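Local coordinates for BH1974 protein (Bacillus halodurans, PDB 3ON5) that is of unproven function but probably serves, as its XdhC relatives do, in handling the molybdenum cofactor for enzymes of the xanthine dehydrogenase type, at residues F223-T228 against P241-I246; E200-F205 against F265-T270; V317-D322 against I333-I338. All coordinates share one frame; numbering follows the deposited sequence.

Interaction 1: residues F223-T228 against P241-I246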
ATOM      1  N   PHE A 223     -18.158 -12.700  18.268  1.00 46.81           N
ATOM      2  CA  PHE A 223     -18.322 -13.463  19.489  1.00 44.42           C
ATOM      3  C   PHE A 223     -17.130 -13.382  20.401  1.00 47.01           C
ATOM      4  O   PHE A 223     -15.977 -13.318  19.952  1.00 46.93           O
ATOM      5  CB  PHE A 223     -18.561 -14.935  19.178  1.00 46.27           C
ATOM      6  CG  PHE A 223     -19.923 -15.283  18.646  1.00 47.67           C
ATOM      7  CD1 PHE A 223     -20.986 -15.523  19.511  1.00 50.23           C
ATOM      8  CD2 PHE A 223     -20.124 -15.460  17.290  1.00 49.92           C
ATOM      9  CE1 PHE A 223     -22.241 -15.877  19.017  1.00 51.85           C
ATOM     10  CE2 PHE A 223     -21.380 -15.818  16.797  1.00 53.83           C
ATOM     11  CZ  PHE A 223     -22.430 -16.014  17.658  1.00 52.08           C
ATOM     12  N   TYR A 224     -17.412 -13.436  21.711  1.00 43.49           N
ATOM     13  CA  TYR A 224     -16.398 -13.612  22.752  1.00 42.00           C
ATOM     14  C   TYR A 224     -16.148 -15.114  22.790  1.00 44.03           C
ATOM     15  O   TYR A 224     -17.096 -15.864  23.012  1.00 44.92           O
ATOM     16  CB  TYR A 224     -16.837 -13.011  24.092  1.00 42.05           C
ATOM     17  CG  TYR A 224     -15.772 -13.078  25.165  1.00 41.61           C
ATOM     18  CD1 TYR A 224     -14.872 -12.035  25.344  1.00 41.61           C
ATOM     19  CD2 TYR A 224     -15.698 -14.167  26.042  1.00 42.84           C
ATOM     20  CE1 TYR A 224     -13.923 -12.067  26.366  1.00 41.07           C
ATOM     21  CE2 TYR A 224     -14.741 -14.220  27.051  1.00 43.24           C
ATOM     22  CZ  TYR A 224     -13.860 -13.165  27.210  1.00 48.13           C
ATOM     23  OH  TYR A 224     -12.928 -13.197  28.203  1.00 50.34           O
ATOM     24  N   THR A 225     -14.939 -15.563  22.433  1.00 38.44           N
ATOM     25  CA  THR A 225     -14.675 -16.990  22.327  1.00 38.49           C
ATOM     26  C   THR A 225     -13.834 -17.504  23.503  1.00 42.36           C
ATOM     27  O   THR A 225     -12.799 -16.928  23.852  1.00 40.86           O
ATOM     28  CB  THR A 225     -13.990 -17.334  20.996  1.00 42.84           C
ATOM     29  OG1 THR A 225     -12.861 -16.486  20.837  1.00 42.82           O
ATOM     30  CG2 THR A 225     -14.927 -17.169  19.789  1.00 40.86           C
ATOM     31  N   VAL A 226     -14.328 -18.610  24.106  1.00 39.07           N
ATOM     32  CA  VAL A 226     -13.687 -19.363  25.178  1.00 39.98           C
ATOM     33  C   VAL A 226     -13.456 -20.778  24.639  1.00 45.07           C
ATOM     34  O   VAL A 226     -14.402 -21.447  24.217  1.00 46.32           O
ATOM     35  CB  VAL A 226     -14.464 -19.357  26.548  1.00 44.11           C
ATOM     36  CG1 VAL A 226     -13.815 -20.284  27.575  1.00 44.14           C
ATOM     37  CG2 VAL A 226     -14.586 -17.945  27.108  1.00 43.15           C
ATOM     38  N   VAL A 227     -12.191 -21.199  24.613  1.00 40.10           N
ATOM     39  CA  VAL A 227     -11.760 -22.536  24.199  1.00 39.29           C
ATOM     40  C   VAL A 227     -11.297 -23.265  25.419  1.00 43.49           C
ATOM     41  O   VAL A 227     -10.458 -22.738  26.157  1.00 43.15           O
ATOM     42  CB  VAL A 227     -10.658 -22.522  23.108  1.00 41.89           C
ATOM     43  CG1 VAL A 227     -10.231 -23.948  22.743  1.00 42.88           C
ATOM     44  CG2 VAL A 227     -11.100 -21.745  21.878  1.00 40.02           C
ATOM     45  N   THR A 228     -11.830 -24.475  25.646  1.00 40.25           N
ATOM     46  CA  THR A 228     -11.408 -25.305  26.774  1.00 39.37           C
ATOM     47  C   THR A 228     -11.217 -26.758  26.281  1.00 41.79           C
ATOM     48  O   THR A 228     -11.970 -27.262  25.439  1.00 39.57           O
ATOM     49  CB  THR A 228     -12.357 -25.203  27.965  1.00 43.99           C
ATOM     50  OG1 THR A 228     -11.893 -26.062  29.023  1.00 49.31           O
ATOM     51  CG2 THR A 228     -13.812 -25.483  27.606  1.00 40.28           C
ATOM     52  N   PRO A 241      -5.115 -17.638  18.104  1.00 49.38           N
ATOM     53  CA  PRO A 241      -4.769 -16.243  18.409  1.00 48.31           C
ATOM     54  C   PRO A 241      -5.989 -15.329  18.567  1.00 55.14           C
ATOM     55  O   PRO A 241      -5.852 -14.242  19.130  1.00 55.44           O
ATOM     56  CB  PRO A 241      -3.953 -15.822  17.190  1.00 49.21           C
ATOM     57  CG  PRO A 241      -4.421 -16.697  16.107  1.00 53.41           C
ATOM     58  CD  PRO A 241      -4.657 -18.007  16.748  1.00 50.43           C
ATOM     59  N   ASP A 242      -7.165 -15.742  18.072  1.00 53.08           N
ATOM     60  CA  ASP A 242      -8.373 -14.916  18.134  1.00 52.19           C
ATOM     61  C   ASP A 242      -9.246 -15.247  19.353  1.00 51.86           C
ATOM     62  O   ASP A 242     -10.218 -14.525  19.612  1.00 51.27           O
ATOM     63  CB  ASP A 242      -9.189 -15.114  16.853  1.00 55.65           C
ATOM     64  CG  ASP A 242      -8.481 -14.633  15.609  1.00 81.29           C
ATOM     65  OD1 ASP A 242      -7.958 -13.488  15.628  1.00 84.30           O
ATOM     66  OD2 ASP A 242      -8.492 -15.373  14.595  1.00 92.80           O
ATOM     67  N   ALA A 243      -8.919 -16.338  20.077  1.00 44.91           N
ATOM     68  CA  ALA A 243      -9.643 -16.755  21.273  1.00 43.30           C
ATOM     69  C   ALA A 243      -9.379 -15.785  22.388  1.00 46.20           C
ATOM     70  O   ALA A 243      -8.232 -15.390  22.601  1.00 47.28           O
ATOM     71  CB  ALA A 243      -9.251 -18.172  21.695  1.00 44.56           C
ATOM     72  N   ASP A 244     -10.443 -15.373  23.074  1.00 40.31           N
ATOM     73  CA  ASP A 244     -10.384 -14.444  24.192  1.00 39.04           C
ATOM     74  C   ASP A 244      -9.851 -15.162  25.435  1.00 44.84           C
ATOM     75  O   ASP A 244      -9.061 -14.597  26.186  1.00 46.09           O
ATOM     76  CB  ASP A 244     -11.762 -13.850  24.431  1.00 40.19           C
ATOM     77  CG  ASP A 244     -12.250 -13.055  23.237  1.00 50.82           C
ATOM     78  OD1 ASP A 244     -11.888 -11.862  23.134  1.00 50.22           O
ATOM     79  OD2 ASP A 244     -12.923 -13.654  22.351  1.00 59.50           O
ATOM     80  N   GLU A 245     -10.247 -16.427  25.625  1.00 40.57           N
ATOM     81  CA  GLU A 245      -9.786 -17.277  26.721  1.00 39.14           C
ATOM     82  C   GLU A 245      -9.514 -18.670  26.227  1.00 41.91           C
ATOM     83  O   GLU A 245     -10.292 -19.204  25.439  1.00 42.63           O
ATOM     84  CB  GLU A 245     -10.800 -17.340  27.881  1.00 40.34           C
ATOM     85  CG  GLU A 245     -11.043 -16.039  28.619  1.00 45.69           C
ATOM     86  CD  GLU A 245     -12.028 -16.158  29.769  1.00 64.29           C
ATOM     87  OE1 GLU A 245     -11.755 -16.945  30.705  1.00 67.68           O
ATOM     88  OE2 GLU A 245     -13.046 -15.423  29.760  1.00 50.12           O
ATOM     89  N   ILE A 246      -8.409 -19.253  26.685  1.00 37.62           N
ATOM     90  CA  ILE A 246      -8.030 -20.641  26.449  1.00 38.07           C
ATOM     91  C   ILE A 246      -7.861 -21.238  27.854  1.00 43.26           C
ATOM     92  O   ILE A 246      -6.940 -20.820  28.559  1.00 45.24           O
ATOM     93  CB  ILE A 246      -6.781 -20.825  25.517  1.00 40.88           C
ATOM     94  CG1 ILE A 246      -6.847 -19.987  24.222  1.00 38.94           C
ATOM     95  CG2 ILE A 246      -6.524 -22.314  25.227  1.00 43.46           C
ATOM     96  CD1 ILE A 246      -5.537 -19.942  23.443  1.00 39.34           C
TER
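Glu245, Asp244 and Val227 lose the most surface where 241-246 runs up against the strand 223-228, and each does a different job. Glu245 belongs to the strand by its backbone: its N donates to Thr225 O, and its O receives Val227 N at 2.9 Å with an almost straight N-H...O angle of 174°. Its side chain lies alongside Val226, CB being 3.9 Å from Val226 CG2. CG stands beside the backbone N (chi1 -65°) and the chain then runs on extended, which brings OE2 to the edge of the Tyr224 ring, in the ring plane. There Tyr224 OH donates to Glu245 OE2 over 2.7 Å, on the anti side of a carboxylate turned 72° from the ring.

Asp244 approaches the same ring from above. Its CB sits over one face, 3.6 Å from the Tyr224 centroid in a CH-pi contact, and its carboxylate is stacked nearly parallel to the ring. The tyrosine is thus held both on a face and at its hydroxyl. Asp244 OD2 has two donors, coming from opposite faces of the carboxylate plane: Thr225 N at 2.8 Å and Thr225 OG1 at 3.2 Å. Thr225 O in turn accepts from both Asp244 N and Glu245 N, so Asp244, the residue just before strand 245-248, is fastened through backbone and side chain alike.

Val227 supplies the apolar part on the other face of the sheet. Its CG2 meets Ala243 CB at 4.0 Å, and both residues also rest on Val215 of helix 211-221. The in-register parallel bridges Val226-Glu245 and Val227-Ile246, made by the outermost strand 245-248 with its inner neighbour 223-229, are those of the second and third strands of a Rossmann fold, here joined by a connection without a helix.

Interaction 2: residues E200-F205 against F265-T270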
ATOM      1  N   GLU A 200     -21.565 -11.437  22.580  1.00 40.38           N
ATOM      2  CA  GLU A 200     -22.176 -12.739  22.782  1.00 40.63           C
ATOM      3  C   GLU A 200     -21.064 -13.733  23.032  1.00 47.20           C
ATOM      4  O   GLU A 200     -19.996 -13.620  22.420  1.00 47.45           O
ATOM      5  CB  GLU A 200     -23.045 -13.144  21.576  1.00 42.39           C
ATOM      6  CG  GLU A 200     -24.242 -12.234  21.308  1.00 52.51           C
ATOM      7  CD  GLU A 200     -25.312 -12.118  22.385  1.00 78.41           C
ATOM      8  OE1 GLU A 200     -25.349 -12.959  23.312  1.00 80.05           O
ATOM      9  OE2 GLU A 200     -26.155 -11.200  22.266  1.00 76.07           O
ATOM     10  N   ARG A 201     -21.261 -14.654  23.985  1.00 44.14           N
ATOM     11  CA  ARG A 201     -20.217 -15.610  24.329  1.00 42.20           C
ATOM     12  C   ARG A 201     -20.433 -16.931  23.648  1.00 43.27           C
ATOM     13  O   ARG A 201     -21.556 -17.412  23.574  1.00 43.48           O
ATOM     14  CB  ARG A 201     -20.170 -15.801  25.830  1.00 42.94           C
ATOM     15  CG  ARG A 201     -19.109 -14.965  26.496  1.00 52.63           C
ATOM     16  CD  ARG A 201     -19.504 -14.540  27.884  1.00 55.60           C
ATOM     17  NE  ARG A 201     -19.905 -15.619  28.786  1.00 59.03           N
ATOM     18  CZ  ARG A 201     -19.150 -16.075  29.777  1.00 68.45           C
ATOM     19  NH1 ARG A 201     -17.933 -15.571  29.978  1.00 56.33           N
ATOM     20  NH2 ARG A 201     -19.620 -17.014  30.605  1.00 41.73           N
ATOM     21  N   LEU A 202     -19.341 -17.504  23.135  1.00 38.30           N
ATOM     22  CA  LEU A 202     -19.305 -18.812  22.499  1.00 38.21           C
ATOM     23  C   LEU A 202     -18.286 -19.655  23.221  1.00 43.00           C
ATOM     24  O   LEU A 202     -17.078 -19.385  23.136  1.00 42.48           O
ATOM     25  CB  LEU A 202     -19.002 -18.717  21.004  1.00 37.79           C
ATOM     26  CG  LEU A 202     -18.937 -20.041  20.247  1.00 42.04           C
ATOM     27  CD1 LEU A 202     -20.309 -20.669  20.131  1.00 42.21           C
ATOM     28  CD2 LEU A 202     -18.331 -19.844  18.877  1.00 42.65           C
ATOM     29  N   ILE A 203     -18.788 -20.638  23.992  1.00 39.99           N
ATOM     30  CA  ILE A 203     -17.988 -21.529  24.825  1.00 39.36           C
ATOM     31  C   ILE A 203     -17.800 -22.824  24.047  1.00 42.53           C
ATOM     32  O   ILE A 203     -18.760 -23.567  23.822  1.00 43.26           O
ATOM     33  CB  ILE A 203     -18.655 -21.727  26.217  1.00 43.27           C
ATOM     34  CG1 ILE A 203     -19.021 -20.357  26.840  1.00 42.62           C
ATOM     35  CG2 ILE A 203     -17.751 -22.579  27.152  1.00 44.22           C
ATOM     36  CD1 ILE A 203     -19.853 -20.351  28.038  1.00 59.63           C
ATOM     37  N   ILE A 204     -16.550 -23.067  23.607  1.00 37.84           N
ATOM     38  CA  ILE A 204     -16.173 -24.222  22.788  1.00 37.37           C
ATOM     39  C   ILE A 204     -15.435 -25.263  23.637  1.00 44.08           C
ATOM     40  O   ILE A 204     -14.393 -24.975  24.236  1.00 45.01           O
ATOM     41  CB  ILE A 204     -15.316 -23.785  21.580  1.00 37.99           C
ATOM     42  CG1 ILE A 204     -16.034 -22.682  20.763  1.00 36.26           C
ATOM     43  CG2 ILE A 204     -14.985 -24.998  20.712  1.00 40.00           C
ATOM     44  CD1 ILE A 204     -15.166 -21.914  19.760  1.00 38.42           C
ATOM     45  N   PHE A 205     -16.004 -26.472  23.683  1.00 41.88           N
ATOM     46  CA  PHE A 205     -15.444 -27.640  24.345  1.00 42.77           C
ATOM     47  C   PHE A 205     -14.728 -28.475  23.301  1.00 48.61           C
ATOM     48  O   PHE A 205     -15.372 -29.080  22.437  1.00 48.31           O
ATOM     49  CB  PHE A 205     -16.520 -28.439  25.079  1.00 45.56           C
ATOM     50  CG  PHE A 205     -17.030 -27.779  26.333  1.00 46.53           C
ATOM     51  CD1 PHE A 205     -16.397 -27.985  27.551  1.00 48.98           C
ATOM     52  CD2 PHE A 205     -18.169 -26.981  26.307  1.00 47.84           C
ATOM     53  CE1 PHE A 205     -16.872 -27.391  28.714  1.00 48.83           C
ATOM     54  CE2 PHE A 205     -18.642 -26.381  27.473  1.00 49.73           C
ATOM     55  CZ  PHE A 205     -17.991 -26.591  28.668  1.00 47.52           C
ATOM     56  N   PHE A 265     -23.695 -19.394  24.307  1.00 47.20           N
ATOM     57  CA  PHE A 265     -23.715 -20.379  23.219  1.00 47.28           C
ATOM     58  C   PHE A 265     -22.663 -21.446  23.492  1.00 50.47           C
ATOM     59  O   PHE A 265     -21.486 -21.122  23.675  1.00 49.04           O
ATOM     60  CB  PHE A 265     -23.467 -19.701  21.846  1.00 48.10           C
ATOM     61  CG  PHE A 265     -24.510 -18.684  21.446  1.00 49.93           C
ATOM     62  CD1 PHE A 265     -24.457 -17.377  21.927  1.00 51.92           C
ATOM     63  CD2 PHE A 265     -25.523 -19.018  20.558  1.00 53.16           C
ATOM     64  CE1 PHE A 265     -25.442 -16.444  21.584  1.00 52.71           C
ATOM     65  CE2 PHE A 265     -26.499 -18.078  20.198  1.00 55.95           C
ATOM     66  CZ  PHE A 265     -26.451 -16.798  20.720  1.00 52.89           C
ATOM     67  N   VAL A 266     -23.080 -22.710  23.544  1.00 47.95           N
ATOM     68  CA  VAL A 266     -22.153 -23.799  23.826  1.00 47.92           C
ATOM     69  C   VAL A 266     -21.987 -24.650  22.568  1.00 52.96           C
ATOM     70  O   VAL A 266     -22.960 -24.930  21.848  1.00 53.87           O
ATOM     71  CB  VAL A 266     -22.573 -24.652  25.049  1.00 52.30           C
ATOM     72  CG1 VAL A 266     -21.602 -25.814  25.269  1.00 52.30           C
ATOM     73  CG2 VAL A 266     -22.663 -23.790  26.310  1.00 51.37           C
ATOM     74  N   LEU A 267     -20.733 -25.070  22.327  1.00 48.60           N
ATOM     75  CA  LEU A 267     -20.332 -25.906  21.211  1.00 48.72           C
ATOM     76  C   LEU A 267     -19.452 -27.040  21.732  1.00 54.52           C
ATOM     77  O   LEU A 267     -18.351 -26.790  22.229  1.00 55.02           O
ATOM     78  CB  LEU A 267     -19.610 -24.999  20.226  1.00 47.45           C
ATOM     79  CG  LEU A 267     -19.699 -25.270  18.737  1.00 51.62           C
ATOM     80  CD1 LEU A 267     -21.108 -25.574  18.277  1.00 51.74           C
ATOM     81  CD2 LEU A 267     -19.260 -24.072  18.042  1.00 53.72           C
ATOM     82  N   ILE A 268     -19.998 -28.268  21.726  1.00 51.05           N
ATOM     83  CA  ILE A 268     -19.380 -29.499  22.219  1.00 50.90           C
ATOM     84  C   ILE A 268     -18.731 -30.218  21.034  1.00 58.31           C
ATOM     85  O   ILE A 268     -19.441 -30.784  20.192  1.00 60.86           O
ATOM     86  CB  ILE A 268     -20.444 -30.395  22.942  1.00 54.56           C
ATOM     87  CG1 ILE A 268     -21.312 -29.604  23.941  1.00 54.43           C
ATOM     88  CG2 ILE A 268     -19.794 -31.582  23.605  1.00 54.86           C
ATOM     89  CD1 ILE A 268     -22.428 -30.431  24.634  1.00 56.43           C
HETATM   90  N   MSE A 269     -17.391 -30.198  20.946  1.00 54.31           N
HETATM   91  CA  MSE A 269     -16.703 -30.839  19.813  1.00 54.37           C
HETATM   92  C   MSE A 269     -15.350 -31.393  20.233  1.00 57.62           C
HETATM   93  O   MSE A 269     -14.318 -31.073  19.617  1.00 55.04           O
HETATM   94  CB  MSE A 269     -16.540 -29.859  18.653  1.00 55.47           C
HETATM   95  CG  MSE A 269     -16.176 -28.436  19.078  1.00 60.57           C
HETATM   96 SE   MSE A 269     -16.206 -27.275  17.540  0.75 67.73          SE
HETATM   97  CE  MSE A 269     -17.907 -27.743  16.836  1.00 66.12           C
ATOM     98  N   THR A 270     -15.378 -32.273  21.259  1.00 55.79           N
ATOM     99  CA  THR A 270     -14.178 -32.871  21.832  1.00 56.92           C
ATOM    100  C   THR A 270     -13.768 -34.122  21.062  1.00 66.43           C
ATOM    101  O   THR A 270     -12.607 -34.505  21.140  1.00 67.43           O
ATOM    102  CB  THR A 270     -14.361 -33.217  23.326  1.00 61.87           C
ATOM    103  OG1 THR A 270     -15.191 -34.367  23.466  1.00 61.47           O
ATOM    104  CG2 THR A 270     -14.894 -32.061  24.154  1.00 58.00           C
TER
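Leu202 to Phe205 pair in register with Phe265 to Ile268 as parallel strands, their axes 4.7 Å apart at closest and inclined by only 17°. Five backbone hydrogen bonds carry the pairing, each strand donating and accepting in alternation: Phe265 N to Arg201 O, Ile203 N to Phe265 O, Leu267 N to Ile203 O, Phe205 N to Leu267 O and Met269 N to Phe205 O. The last, 2.7 Å between Met269 N and Phe205 O, extends the ladder one residue past the end of strand 265-268.

Apolar contacts sort by face. On the side of Leu202, Ile204, Phe265 and Leu267, the Leu202 CG lies opposite the backbone N (chi1 180°), and CD1 is carried across to Phe265 CB at 3.7 Å. Farther along, Ile204 CG2 lies 4.0 Å from CG of Met269, a selenomethionine; helix 211-221 packs on Leu202, Ile204, Leu267 and Met269 here. On the reverse face, Phe205 offers its ring edge to Val266, with CE2 3.7 Å from CG1, and helix 273-283 packs over both.

Aromatic-polar contacts gather at the beginning of the strands. The Phe265 ring receives two oxygens at its rim, in its plane: CD1 is 3.3 Å from Arg201 O and CE1 is 3.9 Å from Glu200 OE1, the Glu200 carboxylate standing 85° to the ring. Oxygens so placed meet the slightly positive C-H rim.

The polar side chains find their main partners outside the pair: Arg201 forms a salt bridge with Asp264, Thr270 OG1 a hydrogen bond with Asp276, and Glu200 a long, weak ion pair with Arg289. Alternate backbone groups of 200-205 are satisfied by 265-270, and those of Leu202 and Ile204 by strand 223-229. The side chains between are almost wholly hydrocarbon, which implies a buried interior held by the ladder and by packing on both faces.

Interaction 3: residues V317-D322 against I333-I338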
ATOM      1  N   VAL A 317     -24.694 -30.311  14.154  1.00 64.98           N
ATOM      2  CA  VAL A 317     -24.496 -28.898  14.365  1.00 61.56           C
ATOM      3  C   VAL A 317     -24.354 -28.183  12.981  1.00 66.36           C
ATOM      4  O   VAL A 317     -23.948 -28.800  11.988  1.00 67.37           O
ATOM      5  CB  VAL A 317     -23.296 -28.675  15.311  1.00 61.86           C
ATOM      6  CG1 VAL A 317     -21.958 -28.971  14.648  1.00 60.54           C
ATOM      7  CG2 VAL A 317     -23.323 -27.288  15.915  1.00 59.65           C
ATOM      8  N   GLY A 318     -24.787 -26.919  12.946  1.00 61.23           N
ATOM      9  CA  GLY A 318     -24.752 -26.076  11.762  1.00 60.47           C
ATOM     10  C   GLY A 318     -25.876 -26.304  10.768  1.00 66.99           C
ATOM     11  O   GLY A 318     -26.609 -27.302  10.846  1.00 69.12           O
ATOM     12  N   LEU A 319     -25.996 -25.377   9.797  1.00 62.41           N
ATOM     13  CA  LEU A 319     -26.981 -25.463   8.719  1.00 64.20           C
ATOM     14  C   LEU A 319     -26.638 -26.630   7.794  1.00 70.88           C
ATOM     15  O   LEU A 319     -25.451 -26.984   7.669  1.00 69.62           O
ATOM     16  CB  LEU A 319     -27.057 -24.150   7.926  1.00 62.97           C
ATOM     17  CG  LEU A 319     -27.357 -22.875   8.709  1.00 64.76           C
ATOM     18  CD1 LEU A 319     -27.536 -21.723   7.756  1.00 64.01           C
ATOM     19  CD2 LEU A 319     -28.606 -23.022   9.570  1.00 66.95           C
ATOM     20  N   SER A 320     -27.652 -27.276   7.187  1.00 69.88           N
ATOM     21  CA  SER A 320     -27.278 -28.422   6.372  1.00 71.56           C
ATOM     22  C   SER A 320     -26.950 -27.937   4.976  1.00 75.75           C
ATOM     23  O   SER A 320     -27.838 -27.706   4.153  1.00 78.13           O
ATOM     24  CB  SER A 320     -28.345 -29.505   6.366  1.00 78.27           C
ATOM     25  OG  SER A 320     -27.736 -30.694   5.889  1.00 90.72           O
ATOM     26  N   ILE A 321     -25.647 -27.708   4.755  1.00 68.80           N
ATOM     27  CA  ILE A 321     -25.062 -27.235   3.504  1.00 67.04           C
ATOM     28  C   ILE A 321     -24.094 -28.320   3.014  1.00 74.76           C
ATOM     29  O   ILE A 321     -23.305 -28.069   2.105  1.00 75.53           O
ATOM     30  CB  ILE A 321     -24.396 -25.832   3.660  1.00 65.89           C
ATOM     31  CG1 ILE A 321     -23.126 -25.870   4.560  1.00 63.46           C
ATOM     32  CG2 ILE A 321     -25.431 -24.801   4.131  1.00 65.02           C
ATOM     33  CD1 ILE A 321     -22.353 -24.571   4.778  1.00 60.94           C
ATOM     34  N   ASP A 322     -24.189 -29.544   3.601  1.00 74.02           N
ATOM     35  CA  ASP A 322     -23.383 -30.737   3.283  1.00 76.67           C
ATOM     36  C   ASP A 322     -21.874 -30.386   3.338  1.00 79.48           C
ATOM     37  O   ASP A 322     -21.086 -30.831   2.494  1.00 80.18           O
ATOM     38  CB  ASP A 322     -23.782 -31.330   1.898  1.00 82.35           C
ATOM     39  CG  ASP A 322     -23.124 -32.651   1.501  1.00105.32           C
ATOM     40  OD1 ASP A 322     -22.788 -33.458   2.415  1.00107.67           O
ATOM     41  OD2 ASP A 322     -22.987 -32.902   0.276  1.00115.75           O
ATOM     42  N   ILE A 333     -21.568 -23.660  11.179  1.00 52.77           N
ATOM     43  CA  ILE A 333     -21.899 -23.407  12.574  1.00 51.37           C
ATOM     44  C   ILE A 333     -22.111 -21.907  12.780  1.00 54.19           C
ATOM     45  O   ILE A 333     -23.123 -21.537  13.368  1.00 55.10           O
ATOM     46  CB  ILE A 333     -20.819 -23.986  13.534  1.00 53.02           C
ATOM     47  CG1 ILE A 333     -20.725 -25.524  13.386  1.00 54.04           C
ATOM     48  CG2 ILE A 333     -21.133 -23.615  14.980  1.00 52.16           C
ATOM     49  CD1 ILE A 333     -19.457 -26.110  13.882  1.00 55.06           C
ATOM     50  N   VAL A 334     -21.201 -21.051  12.280  1.00 48.52           N
ATOM     51  CA  VAL A 334     -21.304 -19.591  12.446  1.00 46.00           C
ATOM     52  C   VAL A 334     -22.588 -19.091  11.727  1.00 49.47           C
ATOM     53  O   VAL A 334     -23.314 -18.275  12.304  1.00 48.34           O
ATOM     54  CB  VAL A 334     -20.041 -18.841  11.981  1.00 47.87           C
ATOM     55  CG1 VAL A 334     -20.174 -17.359  12.267  1.00 46.71           C
ATOM     56  CG2 VAL A 334     -18.814 -19.371  12.709  1.00 46.93           C
ATOM     57  N   ALA A 335     -22.914 -19.652  10.539  1.00 47.08           N
ATOM     58  CA  ALA A 335     -24.153 -19.375   9.790  1.00 47.56           C
ATOM     59  C   ALA A 335     -25.382 -19.652  10.670  1.00 52.68           C
ATOM     60  O   ALA A 335     -26.235 -18.774  10.827  1.00 52.23           O
ATOM     61  CB  ALA A 335     -24.200 -20.217   8.529  1.00 49.57           C
ATOM     62  N   GLN A 336     -25.407 -20.831  11.329  1.00 50.46           N
ATOM     63  CA  GLN A 336     -26.463 -21.232  12.267  1.00 51.23           C
ATOM     64  C   GLN A 336     -26.546 -20.281  13.453  1.00 54.07           C
ATOM     65  O   GLN A 336     -27.645 -19.959  13.888  1.00 56.31           O
ATOM     66  CB  GLN A 336     -26.217 -22.658  12.777  1.00 53.27           C
ATOM     67  CG  GLN A 336     -27.399 -23.267  13.530  1.00 56.85           C
ATOM     68  CD  GLN A 336     -27.144 -24.714  13.802  1.00 69.20           C
ATOM     69  OE1 GLN A 336     -26.181 -25.081  14.467  1.00 62.61           O
ATOM     70  NE2 GLN A 336     -27.968 -25.576  13.250  1.00 70.42           N
ATOM     71  N   LEU A 337     -25.400 -19.828  13.968  1.00 47.70           N
ATOM     72  CA  LEU A 337     -25.346 -18.935  15.111  1.00 45.88           C
ATOM     73  C   LEU A 337     -25.924 -17.577  14.745  1.00 52.21           C
ATOM     74  O   LEU A 337     -26.777 -17.087  15.484  1.00 53.50           O
ATOM     75  CB  LEU A 337     -23.916 -18.804  15.644  1.00 43.49           C
ATOM     76  CG  LEU A 337     -23.329 -20.059  16.291  1.00 47.09           C
ATOM     77  CD1 LEU A 337     -21.937 -19.793  16.779  1.00 46.06           C
ATOM     78  CD2 LEU A 337     -24.159 -20.521  17.460  1.00 47.23           C
ATOM     79  N   ILE A 338     -25.530 -17.016  13.580  1.00 49.23           N
ATOM     80  CA  ILE A 338     -26.030 -15.742  13.032  1.00 49.25           C
ATOM     81  C   ILE A 338     -27.556 -15.844  12.836  1.00 56.08           C
ATOM     82  O   ILE A 338     -28.300 -14.983  13.314  1.00 55.45           O
ATOM     83  CB  ILE A 338     -25.294 -15.373  11.697  1.00 51.30           C
ATOM     84  CG1 ILE A 338     -23.810 -15.069  11.974  1.00 49.94           C
ATOM     85  CG2 ILE A 338     -25.967 -14.177  11.003  1.00 50.97           C
ATOM     86  CD1 ILE A 338     -22.866 -15.019  10.741  1.00 58.23           C
TER
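The CA atoms of Gly318 and Ile333 come within 4.0 Å of each other, the closest backbone approach between the irregular 317-322 and the helical 333-338. The positive phi of Gly318 (80°) and its lack of a side chain let it lie directly against the helix backbone. On the helix, Ile333 and Gln336 are three residues apart and therefore face the loop from neighbouring turns, with Ala335 beside them.

Gln336 supplies the one hydrogen bond across the contact. Its CG stands opposite the backbone N (chi1 -168°) and the extended chain lays the amide along the Gly318 backbone. Gly318 N donates to Gln336 OE1 over 2.8 Å. The donor lies well above the carbonyl plane, 51° out of it, so it does not follow a lone pair. The same oxygen is hydrogen-bonded to the hydroxyl of Tyr290, which ties helix, loop and strand 290-293 together at a single buried acceptor.

Hydrophobic contacts flank that bond. Val317 CG1 packs on Ile333 CG1 at 3.9 Å, while its other methyl, CG2, faces the Gln336 amide oxygen. At the far end Leu319 reaches over the helix with both branches: CD1 touches Ala335 CB at 3.7 Å, and CD2 lies 4.0 Å from Gln336 CB. Ser332, just before the helical segment, is hydrogen-bonded to Leu319 O through its OG.

Past these contacts the loop meets a second copy of the protein: Leu319 packs on Ile321 of that second subunit, and Ile321 on its Ile338. The geometry is that of a chain leaving the outermost strand, 313-314, of a Rossmann-type sheet and folding back along helix 326-343, at a place where two subunits join.

Interactions 1 and 2 are adjoining strand pairs of one parallel sheet: 223-228 also bonds to 200-205, through Tyr224 N to Glu200 O and Ile204 N to Val226 O, so the central strand 200-205 links the two ladders. Interaction 2 is the core contact, nearly all hydrocarbon beyond its backbone bonds. Interaction 1, nested within its loop, lies at the sheet's edge and, consistent with its partly exposed residues, draws on carboxylates and hydroxyls. Interaction 3 adds no strand pairing; its helix and loop lie over the sheet, Ile333 and Val317 packed on Leu267, Leu337 on Phe265, and Phe223 of interaction 1 reaching Leu337. Of the three, it alone touches another subunit.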